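Side-chain contacts in 7beta-hydroxysteroid dehydrogenase (Collinsella aerofaciens, PDB 5FYD), which reduces the 7-oxo group of 7-oxolithocholate with NADPH, yielding ursodeoxycholate, and probably contributes to formation of this bile acid in the human colon: residues V47-I52 / V58-V63; E109-V114 / N153-A158; A169-C174 / K227-I232. All blocks are in the same frame, centred on the assembly; numbering follows the deposited sequence.

Interaction 1: V47-I52 / V58-V63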
ATOM      1  N   VAL A  47      13.984  16.596   4.959  1.00 18.69           N
ATOM      2  CA  VAL A  47      14.666  16.291   3.707  1.00 19.16           C
ATOM      3  C   VAL A  47      13.985  17.059   2.564  1.00 18.21           C
ATOM      4  O   VAL A  47      14.650  17.754   1.806  1.00 16.42           O
ATOM      5  CB  VAL A  47      14.718  14.775   3.429  1.00 19.83           C
ATOM      6  CG1 VAL A  47      15.193  14.494   2.007  1.00 20.70           C
ATOM      7  CG2 VAL A  47      15.630  14.079   4.448  1.00 20.89           C
ATOM      8  N   LEU A  48      12.658  16.954   2.488  1.00 17.14           N
ATOM      9  CA  LEU A  48      11.889  17.647   1.467  1.00 17.75           C
ATOM     10  C   LEU A  48      12.086  19.168   1.529  1.00 16.17           C
ATOM     11  O   LEU A  48      12.239  19.824   0.502  1.00 15.77           O
ATOM     12  CB  LEU A  48      10.402  17.323   1.612  1.00 19.57           C
ATOM     13  CG  LEU A  48       9.437  17.975   0.600  1.00 21.10           C
ATOM     14  CD1 LEU A  48       9.791  17.604  -0.826  1.00 22.15           C
ATOM     15  CD2 LEU A  48       8.013  17.537   0.932  1.00 22.59           C
ATOM     16  N   ALA A  49      12.076  19.728   2.734  1.00 15.49           N
ATOM     17  CA  ALA A  49      12.289  21.165   2.900  1.00 15.38           C
ATOM     18  C   ALA A  49      13.634  21.615   2.331  1.00 14.97           C
ATOM     19  O   ALA A  49      13.700  22.620   1.628  1.00 14.87           O
ATOM     20  CB  ALA A  49      12.167  21.567   4.357  1.00 15.24           C
ATOM     21  N   GLY A  50      14.688  20.850   2.608  1.00 15.35           N
ATOM     22  CA  GLY A  50      16.015  21.161   2.053  1.00 15.42           C
ATOM     23  C   GLY A  50      16.025  21.090   0.535  1.00 15.82           C
ATOM     24  O   GLY A  50      16.604  21.948  -0.135  1.00 15.43           O
ATOM     25  N   GLU A  51      15.333  20.099  -0.011  1.00 15.90           N
ATOM     26  CA  GLU A  51      15.202  19.962  -1.472  1.00 17.68           C
ATOM     27  C   GLU A  51      14.454  21.143  -2.093  1.00 16.37           C
ATOM     28  O   GLU A  51      14.860  21.679  -3.144  1.00 15.89           O
ATOM     29  CB  GLU A  51      14.523  18.635  -1.827  1.00 20.39           C
ATOM     30  CG  GLU A  51      15.407  17.452  -1.469  1.00 23.43           C
ATOM     31  CD  GLU A  51      14.799  16.096  -1.783  1.00 28.33           C
ATOM     32  OE1 GLU A  51      13.550  15.973  -1.832  1.00 30.91           O
ATOM     33  OE2 GLU A  51      15.602  15.147  -1.958  1.00 33.59           O
ATOM     34  N   ILE A  52      13.392  21.574  -1.422  1.00 14.92           N
ATOM     35  CA  ILE A  52      12.598  22.711  -1.882  1.00 14.50           C
ATOM     36  C   ILE A  52      13.454  23.979  -1.852  1.00 13.66           C
ATOM     37  O   ILE A  52      13.444  24.755  -2.808  1.00 13.54           O
ATOM     38  CB  ILE A  52      11.302  22.875  -1.052  1.00 14.06           C
ATOM     39  CG1 ILE A  52      10.279  21.754  -1.363  1.00 15.22           C
ATOM     40  CG2 ILE A  52      10.671  24.257  -1.239  1.00 14.35           C
ATOM     41  CD1 ILE A  52       9.518  21.867  -2.652  1.00 16.17           C
ATOM     42  N   VAL A  58      12.995  29.235  -2.213  1.00 12.70           N
ATOM     43  CA  VAL A  58      11.965  29.779  -1.325  1.00 12.28           C
ATOM     44  C   VAL A  58      12.304  29.422   0.105  1.00 12.65           C
ATOM     45  O   VAL A  58      13.116  28.516   0.363  1.00 13.00           O
ATOM     46  CB  VAL A  58      10.537  29.309  -1.705  1.00 12.16           C
ATOM     47  CG1 VAL A  58      10.229  29.732  -3.142  1.00 12.67           C
ATOM     48  CG2 VAL A  58      10.337  27.821  -1.508  1.00 12.37           C
ATOM     49  N   GLU A  59      11.658  30.112   1.029  1.00 13.06           N
ATOM     50  CA  GLU A  59      11.782  29.782   2.452  1.00 13.87           C
ATOM     51  C   GLU A  59      10.877  28.603   2.774  1.00 13.16           C
ATOM     52  O   GLU A  59       9.840  28.409   2.124  1.00 11.94           O
ATOM     53  CB  GLU A  59      11.387  30.959   3.326  1.00 15.36           C
ATOM     54  CG  GLU A  59      12.302  32.171   3.195  1.00 17.70           C
ATOM     55  CD  GLU A  59      11.790  33.340   3.977  1.00 20.44           C
ATOM     56  OE1 GLU A  59      10.975  34.104   3.440  1.00 24.50           O
ATOM     57  OE2 GLU A  59      12.129  33.451   5.174  1.00 25.93           O
ATOM     58  N   THR A  60      11.260  27.838   3.794  1.00 13.62           N
ATOM     59  CA  THR A  60      10.452  26.725   4.251  1.00 13.50           C
ATOM     60  C   THR A  60      10.262  26.777   5.764  1.00 14.42           C
ATOM     61  O   THR A  60      11.037  27.411   6.474  1.00 14.72           O
ATOM     62  CB  THR A  60      11.058  25.357   3.864  1.00 13.94           C
ATOM     63  OG1 THR A  60      12.350  25.200   4.479  1.00 14.43           O
ATOM     64  CG2 THR A  60      11.135  25.214   2.337  1.00 14.00           C
ATOM     65  N   LYS A  61       9.177  26.174   6.233  1.00 15.05           N
ATOM     66  CA  LYS A  61       8.953  25.935   7.646  1.00 16.22           C
ATOM     67  C   LYS A  61       8.378  24.548   7.780  1.00 16.52           C
ATOM     68  O   LYS A  61       7.414  24.215   7.093  1.00 15.97           O
ATOM     69  CB  LYS A  61       7.961  26.956   8.182  1.00 19.69           C
ATOM     70  CG  LYS A  61       7.890  27.034   9.697  1.00 23.86           C
ATOM     71  CD  LYS A  61       6.976  28.172  10.130  1.00 27.53           C
ATOM     72  CE  LYS A  61       7.512  29.565   9.805  1.00 31.29           C
ATOM     73  NZ  LYS A  61       8.366  30.095  10.909  1.00 35.94           N
ATOM     74  N   VAL A  62       8.973  23.739   8.642  1.00 15.52           N
ATOM     75  CA  VAL A  62       8.543  22.352   8.831  1.00 16.01           C
ATOM     76  C   VAL A  62       7.794  22.294  10.139  1.00 15.16           C
ATOM     77  O   VAL A  62       8.305  22.784  11.158  1.00 15.68           O
ATOM     78  CB  VAL A  62       9.760  21.412   8.884  1.00 16.45           C
ATOM     79  CG1 VAL A  62       9.374  20.034   9.428  1.00 16.78           C
ATOM     80  CG2 VAL A  62      10.376  21.302   7.494  1.00 17.24           C
ATOM     81  N   VAL A  63       6.605  21.697  10.107  1.00 14.81           N
ATOM     82  CA  VAL A  63       5.769  21.551  11.291  1.00 14.87           C
ATOM     83  C   VAL A  63       5.439  20.058  11.434  1.00 15.00           C
ATOM     84  O   VAL A  63       4.795  19.465  10.570  1.00 13.83           O
ATOM     85  CB  VAL A  63       4.479  22.404  11.204  1.00 14.83           C
ATOM     86  CG1 VAL A  63       3.639  22.258  12.474  1.00 15.95           C
ATOM     87  CG2 VAL A  63       4.790  23.860  10.922  1.00 15.16           C
TER
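A49 and I52 on helix 42-56 rest on V58, T60 and V62 in a mostly apolar helix-on-strand contact at the sheet's edge. Helix and strand belong to the beta-alpha-beta unit formed by strand 34-39, helix 42-56 and strand 60-64, part of the Rossmann fold, and 60-64 is the outermost strand on this side. The helix segment runs almost exactly antiparallel to the strand, at 172°, with 8.7 Å between the two short axes at their closest. A49 is where the backbones come nearest, its small methyl allowing CA of A49 to lie 6.0 Å from CA of T60. That methyl sits between two strand residues, with A49 CB 3.6 Å from V62 CG2 and also close to T60 OG1. M37 of the neighbouring strand touches both A49 and V62 and continues the apolar patch. T60 divides its two branches. With chi1 at 62°, its hydroxyl lies between backbone N and carbonyl carbon, by the A49 methyl, while T60 CG2 lies between A49 O and I52 CG2, 3.7 Å from each. I52 splits its branches too: its CG2 methyl reaches T60 on the strand and, in the loop just before it, V58, where I52 CG2 meets V58 CG2 at 3.6 Å, whereas the longer CG1-CD1 arm leads away. Both I52 and V58 also pack on A29 of helix 19-30. No hydrogen bond joins the two segments directly. The one polar side-chain atom in the interface, T60 OG1, accepts a hydrogen bond from R53 NH1, on the helix one residue beyond I52; the space between helix and strand is thus filled by methyl contacts and not by polar bonds across the two segments, while this hydroxyl gains a partner from the helix that covers it.

Interaction 2: E109-V114 / N153-A158; sequences EAMINV and NGQYGA
Q155 reaches from the first turn of helix 154-173 across to M111 and I112 on helix 105-132, and its amide does most of the touching. Both helices belong to the Rossmann domain of the short-chain dehydrogenases. The tight part is at M111, which is buried. Its CB lies over one face of the amide, 3.7 Å from Q155 CD and about as far from the oxygen and nitrogen. The thioether, bent at chi3 (-75°), crosses the glutamine stem at an angle, bringing M111 SD to 3.8 Å from Q155 CB, with CE close by. The smaller, more solvent-open side belongs to I112, which makes one short touch past the oxygen end of the amide: I112 CG1, 3.4 Å from Q155 OE1, is tilted out of the amide plane to the side away from M111 CB. Y156, the inferred proton acceptor, follows Q155 directly but points away from this interface; with K160, by similarity, it forms the family's Tyr-x-x-x-Lys pair. Q155 OE1 also comes near I112 N, yet the angle is too poor for a hydrogen bond. The glutamine leaves the usual staggered positions at chi1 (-97°) and bends at chi2 (-146°), consistent with its amide being held by H108, whose carbonyl oxygen accepts from Q155 NE2; this one polar bond orients the amide, and van der Waals contact with M111 and I112 fills in around it.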
ATOM      1  N   GLU A 109     -12.193   7.208  15.572  1.00 11.67           N
ATOM      2  CA  GLU A 109     -11.995   8.567  16.023  1.00 12.12           C
ATOM      3  C   GLU A 109     -10.759   9.174  15.368  1.00 11.26           C
ATOM      4  O   GLU A 109     -10.754  10.361  15.043  1.00 10.85           O
ATOM      5  CB  GLU A 109     -11.936   8.663  17.550  1.00 13.00           C
ATOM      6  CG  GLU A 109     -11.936  10.113  18.013  1.00 13.91           C
ATOM      7  CD  GLU A 109     -12.498  10.350  19.404  1.00 14.51           C
ATOM      8  OE1 GLU A 109     -13.439   9.661  19.835  1.00 14.33           O
ATOM      9  OE2 GLU A 109     -12.001  11.278  20.054  1.00 17.18           O
ATOM     10  N   ALA A 110      -9.722   8.363  15.171  1.00 11.25           N
ATOM     11  CA  ALA A 110      -8.528   8.816  14.467  1.00 11.27           C
ATOM     12  C   ALA A 110      -8.917   9.289  13.063  1.00 10.99           C
ATOM     13  O   ALA A 110      -8.476  10.336  12.612  1.00 10.92           O
ATOM     14  CB  ALA A 110      -7.479   7.717  14.383  1.00 11.56           C
ATOM     15  N   MET A 111      -9.754   8.509  12.390  1.00 11.28           N
ATOM     16  CA  MET A 111     -10.190   8.866  11.029  1.00 11.90           C
ATOM     17  C   MET A 111     -11.039  10.133  11.023  1.00 11.55           C
ATOM     18  O   MET A 111     -10.848  11.014  10.186  1.00 11.02           O
ATOM     19  CB  MET A 111     -10.913   7.711  10.360  1.00 12.35           C
ATOM     20  CG  MET A 111      -9.940   6.591   9.944  1.00 13.07           C
ATOM     21  SD  MET A 111     -10.717   5.256   9.018  1.00 15.50           S
ATOM     22  CE  MET A 111     -11.599   4.388  10.286  1.00 15.12           C
ATOM     23  N   ILE A 112     -11.989  10.223  11.944  1.00 10.62           N
ATOM     24  CA  ILE A 112     -12.734  11.468  12.102  1.00 11.03           C
ATOM     25  C   ILE A 112     -11.802  12.683  12.293  1.00 10.67           C
ATOM     26  O   ILE A 112     -12.019  13.776  11.724  1.00 10.33           O
ATOM     27  CB  ILE A 112     -13.721  11.362  13.282  1.00 11.77           C
ATOM     28  CG1 ILE A 112     -14.922  10.541  12.861  1.00 12.53           C
ATOM     29  CG2 ILE A 112     -14.134  12.756  13.776  1.00 12.31           C
ATOM     30  CD1 ILE A 112     -15.780  10.088  14.030  1.00 13.16           C
ATOM     31  N   ASN A 113     -10.783  12.500  13.118  1.00 10.28           N
ATOM     32  CA  ASN A 113      -9.846  13.583  13.372  1.00 10.86           C
ATOM     33  C   ASN A 113      -9.098  14.016  12.118  1.00 11.05           C
ATOM     34  O   ASN A 113      -8.983  15.204  11.841  1.00 11.19           O
ATOM     35  CB  ASN A 113      -8.883  13.195  14.474  1.00 11.21           C
ATOM     36  CG  ASN A 113      -9.520  13.293  15.828  1.00 11.68           C
ATOM     37  OD1 ASN A 113     -10.620  13.831  15.962  1.00 11.56           O
ATOM     38  ND2 ASN A 113      -8.839  12.811  16.829  1.00 11.92           N
ATOM     39  N   VAL A 114      -8.618  13.058  11.350  1.00 11.38           N
ATOM     40  CA  VAL A 114      -7.869  13.403  10.128  1.00 11.73           C
ATOM     41  C   VAL A 114      -8.786  13.987   9.055  1.00 11.54           C
ATOM     42  O   VAL A 114      -8.493  15.048   8.480  1.00 11.89           O
ATOM     43  CB  VAL A 114      -7.091  12.182   9.543  1.00 11.89           C
ATOM     44  CG1 VAL A 114      -6.349  12.600   8.277  1.00 11.91           C
ATOM     45  CG2 VAL A 114      -6.101  11.631  10.560  1.00 12.12           C
ATOM     46  N   ASN A 153     -14.441  -0.071   3.916  1.00 14.68           N
ATOM     47  CA  ASN A 153     -13.566   1.011   4.339  1.00 15.32           C
ATOM     48  C   ASN A 153     -14.415   2.286   4.419  1.00 13.71           C
ATOM     49  O   ASN A 153     -14.063   3.332   3.867  1.00 13.27           O
ATOM     50  CB  ASN A 153     -12.398   1.175   3.350  1.00 16.63           C
ATOM     51  CG  ASN A 153     -11.186   1.867   3.963  1.00 19.46           C
ATOM     52  OD1 ASN A 153     -11.276   2.583   4.945  1.00 18.55           O
ATOM     53  ND2 ASN A 153     -10.015   1.618   3.380  1.00 24.29           N
ATOM     54  N   GLY A 154     -15.548   2.160   5.088  1.00 13.07           N
ATOM     55  CA  GLY A 154     -16.634   3.143   5.040  1.00 13.06           C
ATOM     56  C   GLY A 154     -16.233   4.581   5.333  1.00 13.80           C
ATOM     57  O   GLY A 154     -16.673   5.527   4.644  1.00 12.80           O
ATOM     58  N   GLN A 155     -15.366   4.762   6.325  1.00 14.02           N
ATOM     59  CA  GLN A 155     -14.944   6.124   6.667  1.00 15.23           C
ATOM     60  C   GLN A 155     -14.064   6.851   5.642  1.00 15.84           C
ATOM     61  O   GLN A 155     -13.988   8.094   5.672  1.00 16.30           O
ATOM     62  CB  GLN A 155     -14.299   6.169   8.053  1.00 15.52           C
ATOM     63  CG  GLN A 155     -15.259   6.594   9.139  1.00 15.25           C
ATOM     64  CD  GLN A 155     -14.585   7.404  10.227  1.00 14.20           C
ATOM     65  OE1 GLN A 155     -14.344   8.588  10.084  1.00 15.40           O
ATOM     66  NE2 GLN A 155     -14.306   6.763  11.333  1.00 13.27           N
ATOM     67  N   TYR A 156     -13.412   6.116   4.742  1.00 16.12           N
ATOM     68  CA  TYR A 156     -12.646   6.703   3.610  1.00 17.10           C
ATOM     69  C   TYR A 156     -13.587   7.606   2.814  1.00 15.32           C
ATOM     70  O   TYR A 156     -13.407   8.838   2.759  1.00 14.44           O
ATOM     71  CB  TYR A 156     -12.080   5.591   2.687  1.00 19.18           C
ATOM     72  CG  TYR A 156     -11.023   5.966   1.616  1.00 20.44           C
ATOM     73  CD1 TYR A 156     -10.672   7.277   1.322  1.00 21.85           C
ATOM     74  CD2 TYR A 156     -10.346   4.946   0.922  1.00 24.38           C
ATOM     75  CE1 TYR A 156      -9.700   7.581   0.383  1.00 23.20           C
ATOM     76  CE2 TYR A 156      -9.386   5.235  -0.049  1.00 24.99           C
ATOM     77  CZ  TYR A 156      -9.053   6.549  -0.309  1.00 26.41           C
ATOM     78  OH  TYR A 156      -8.080   6.829  -1.264  1.00 28.88           O
ATOM     79  N   GLY A 157     -14.623   7.000   2.257  1.00 13.05           N
ATOM     80  CA  GLY A 157     -15.577   7.718   1.460  1.00 12.80           C
ATOM     81  C   GLY A 157     -16.359   8.731   2.279  1.00 11.39           C
ATOM     82  O   GLY A 157     -16.651   9.814   1.795  1.00 11.91           O
ATOM     83  N   ALA A 158     -16.704   8.381   3.516  1.00 11.22           N
ATOM     84  CA  ALA A 158     -17.535   9.277   4.327  1.00 10.81           C
ATOM     85  C   ALA A 158     -16.776  10.573   4.613  1.00 10.87           C
ATOM     86  O   ALA A 158     -17.318  11.671   4.464  1.00 11.63           O
ATOM     87  CB  ALA A 158     -17.967   8.607   5.625  1.00 10.84           C
TER

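Interaction 3: A169-C174 / K227-I232; sequences AVACEC and KELSVI
The two backbones come closest where A171, on the last part of helix 154-173, faces L229, with their CA atoms 5.5 Å apart. L229 stands just before strand 230-232, the outermost strand of the parallel Rossmann sheet on this side, while the helix forms the crossover from strand 136-143 to strand 179-186. The backbone of L229 hydrogen-bonds to V183, so the residue is already aligned with strand 179-186 when its side chain turns to the helix. L229 carries the contact by itself on its side. With CG anti to the carbonyl carbon (chi1 -51°), the isobutyl group stretches out towards the helix and spreads its two methyls over neighbouring residues. One covers A171: L229 CD2 is 3.8 Å from A171 CB, and the stem joins in, L229 CB being 3.8 Å from the same methyl. The other branch lies along C172, with L229 CD1 4.1 Å from C172 CA and 4.2 Å from C172 CB. These longer distances make the C172 half the looser one, and it lies on the exposed side. The interior side of the helix is occupied differently: V170 packs on F123 and M127 of helix 105-132, and C174 touches M127 and V181. Next to the apolar contact, S230 OG is hydrogen-bonded to E168 OE2 of the same helix 154-173. Between the two segments themselves there is no hydrogen bond, and the small residues on the helix let the leucine come up close to the main chain. The shortest approach is in fact to a backbone atom, L229 CD2 lying 3.7 Å from A171 O.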
ATOM      1  N   ALA A 169     -19.324  23.847  -0.993  1.00 10.56           N
ATOM      2  CA  ALA A 169     -20.124  24.930  -0.403  1.00 10.41           C
ATOM      3  C   ALA A 169     -19.322  26.209  -0.301  1.00 11.09           C
ATOM      4  O   ALA A 169     -19.771  27.263  -0.770  1.00 11.01           O
ATOM      5  CB  ALA A 169     -20.632  24.518   0.957  1.00 10.55           C
ATOM      6  N   VAL A 170     -18.122  26.100   0.252  1.00 11.05           N
ATOM      7  CA  VAL A 170     -17.244  27.256   0.463  1.00 11.88           C
ATOM      8  C   VAL A 170     -16.755  27.834  -0.868  1.00 12.40           C
ATOM      9  O   VAL A 170     -16.647  29.062  -1.008  1.00 13.30           O
ATOM     10  CB  VAL A 170     -16.067  26.913   1.413  1.00 11.61           C
ATOM     11  CG1 VAL A 170     -15.060  28.052   1.510  1.00 12.02           C
ATOM     12  CG2 VAL A 170     -16.590  26.571   2.791  1.00 11.74           C
ATOM     13  N   ALA A 171     -16.495  26.971  -1.847  1.00 12.87           N
ATOM     14  CA  ALA A 171     -16.108  27.409  -3.195  1.00 12.96           C
ATOM     15  C   ALA A 171     -17.163  28.344  -3.787  1.00 13.83           C
ATOM     16  O   ALA A 171     -16.827  29.416  -4.301  1.00 13.48           O
ATOM     17  CB  ALA A 171     -15.836  26.226  -4.113  1.00 13.50           C
ATOM     18  N   CYS A 172     -18.427  27.967  -3.626  1.00 13.64           N
ATOM     19  CA  CYS A 172     -19.544  28.803  -4.065  1.00 14.34           C
ATOM     20  C   CYS A 172     -19.636  30.114  -3.274  1.00 13.88           C
ATOM     21  O   CYS A 172     -19.813  31.209  -3.852  1.00 15.37           O
ATOM     22  CB  CYS A 172     -20.827  28.019  -3.927  1.00 14.74           C
ATOM     23  SG  CYS A 172     -22.218  28.848  -4.701  1.00 17.01           S
ATOM     24  N   GLU A 173     -19.525  30.015  -1.957  1.00 13.15           N
ATOM     25  CA  GLU A 173     -19.510  31.206  -1.093  1.00 13.73           C
ATOM     26  C   GLU A 173     -18.444  32.222  -1.499  1.00 14.65           C
ATOM     27  O   GLU A 173     -18.641  33.430  -1.304  1.00 15.19           O
ATOM     28  CB  GLU A 173     -19.261  30.818   0.364  1.00 13.76           C
ATOM     29  CG  GLU A 173     -20.360  30.002   1.004  1.00 13.36           C
ATOM     30  CD  GLU A 173     -19.962  29.326   2.308  1.00 13.59           C
ATOM     31  OE1 GLU A 173     -18.915  29.664   2.936  1.00 14.31           O
ATOM     32  OE2 GLU A 173     -20.728  28.426   2.729  1.00 13.77           O
ATOM     33  N   CYS A 174     -17.310  31.751  -2.033  1.00 13.67           N
ATOM     34  CA  CYS A 174     -16.191  32.626  -2.348  1.00 14.58           C
ATOM     35  C   CYS A 174     -16.238  33.214  -3.753  1.00 15.64           C
ATOM     36  O   CYS A 174     -15.387  34.036  -4.079  1.00 16.05           O
ATOM     37  CB  CYS A 174     -14.862  31.907  -2.153  1.00 14.38           C
ATOM     38  SG  CYS A 174     -14.489  31.587  -0.430  1.00 14.29           S
ATOM     39  N   LYS A 227     -11.747  29.210 -11.446  1.00 17.08           N
ATOM     40  CA  LYS A 227     -12.629  29.011 -12.593  1.00 18.27           C
ATOM     41  C   LYS A 227     -13.695  27.955 -12.317  1.00 18.12           C
ATOM     42  O   LYS A 227     -14.864  28.148 -12.644  1.00 17.65           O
ATOM     43  CB  LYS A 227     -11.826  28.548 -13.796  1.00 21.14           C
ATOM     44  CG  LYS A 227     -10.730  29.502 -14.258  1.00 25.14           C
ATOM     45  CD  LYS A 227      -9.988  28.869 -15.428  1.00 27.54           C
ATOM     46  CE  LYS A 227      -9.002  29.808 -16.093  1.00 32.84           C
ATOM     47  NZ  LYS A 227      -7.902  30.189 -15.174  1.00 33.57           N
ATOM     48  N   GLU A 228     -13.285  26.818 -11.758  1.00 15.65           N
ATOM     49  CA  GLU A 228     -14.212  25.725 -11.461  1.00 16.47           C
ATOM     50  C   GLU A 228     -14.185  25.459  -9.975  1.00 16.40           C
ATOM     51  O   GLU A 228     -13.141  25.612  -9.351  1.00 16.48           O
ATOM     52  CB  GLU A 228     -13.837  24.470 -12.246  1.00 16.96           C
ATOM     53  CG  GLU A 228     -13.857  24.725 -13.745  1.00 18.49           C
ATOM     54  CD  GLU A 228     -13.681  23.484 -14.575  1.00 20.40           C
ATOM     55  OE1 GLU A 228     -14.112  22.404 -14.152  1.00 21.81           O
ATOM     56  OE2 GLU A 228     -13.104  23.607 -15.681  1.00 23.25           O
ATOM     57  N   LEU A 229     -15.331  25.067  -9.429  1.00 14.92           N
ATOM     58  CA  LEU A 229     -15.493  24.828  -7.986  1.00 15.02           C
ATOM     59  C   LEU A 229     -15.070  23.413  -7.561  1.00 13.27           C
ATOM     60  O   LEU A 229     -14.418  23.211  -6.525  1.00 12.63           O
ATOM     61  CB  LEU A 229     -16.943  25.072  -7.566  1.00 16.10           C
ATOM     62  CG  LEU A 229     -17.608  26.401  -7.972  1.00 17.37           C
ATOM     63  CD1 LEU A 229     -19.031  26.474  -7.449  1.00 19.07           C
ATOM     64  CD2 LEU A 229     -16.801  27.586  -7.499  1.00 17.73           C
ATOM     65  N   SER A 230     -15.497  22.451  -8.344  1.00 12.27           N
ATOM     66  CA  SER A 230     -15.381  21.045  -8.009  1.00 11.93           C
ATOM     67  C   SER A 230     -14.946  20.282  -9.256  1.00 12.91           C
ATOM     68  O   SER A 230     -15.694  20.189 -10.241  1.00 13.47           O
ATOM     69  CB  SER A 230     -16.712  20.538  -7.497  1.00 11.87           C
ATOM     70  OG  SER A 230     -16.622  19.199  -7.056  1.00 11.85           O
ATOM     71  N   VAL A 231     -13.756  19.717  -9.191  1.00 13.01           N
ATOM     72  CA  VAL A 231     -13.085  19.134 -10.351  1.00 13.00           C
ATOM     73  C   VAL A 231     -12.764  17.710 -10.005  1.00 13.30           C
ATOM     74  O   VAL A 231     -12.309  17.416  -8.903  1.00 12.41           O
ATOM     75  CB  VAL A 231     -11.764  19.860 -10.636  1.00 13.13           C
ATOM     76  CG1 VAL A 231     -10.961  19.201 -11.776  1.00 13.48           C
ATOM     77  CG2 VAL A 231     -12.039  21.330 -10.932  1.00 13.48           C
ATOM     78  N   ILE A 232     -13.014  16.819 -10.954  1.00 12.92           N
ATOM     79  CA  ILE A 232     -12.537  15.438 -10.850  1.00 13.48           C
ATOM     80  C   ILE A 232     -11.255  15.363 -11.671  1.00 14.16           C
ATOM     81  O   ILE A 232     -11.266  15.698 -12.841  1.00 14.65           O
ATOM     82  CB  ILE A 232     -13.592  14.438 -11.339  1.00 14.28           C
ATOM     83  CG1 ILE A 232     -14.784  14.432 -10.366  1.00 15.36           C
ATOM     84  CG2 ILE A 232     -12.995  13.024 -11.433  1.00 14.44           C
ATOM     85  CD1 ILE A 232     -16.005  13.742 -10.888  1.00 16.10           C
TER

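Overall arrangement
Interactions 1 and 3 sit at the two outermost strands of one parallel sheet, their centres about 29 Å apart, and in both a helix alanine lets strand-side residues come close. Interaction 2 joins two helices instead, near the active site. It shares helix 154-173 with interaction 3: one uses the helix's first turn, the other its far end, with centres about 23 Å apart. All three are partly buried, each having at least one buried residue, but only interaction 3 includes an exposed touching residue. Methyl packing rules at both sheet edges; T60's hydroxyl lies within interaction 1 and bonds to its helix, whereas the serine hydroxyl bond lies beside interaction 3. Interaction 2 depends on a glutamine amide. None touches another.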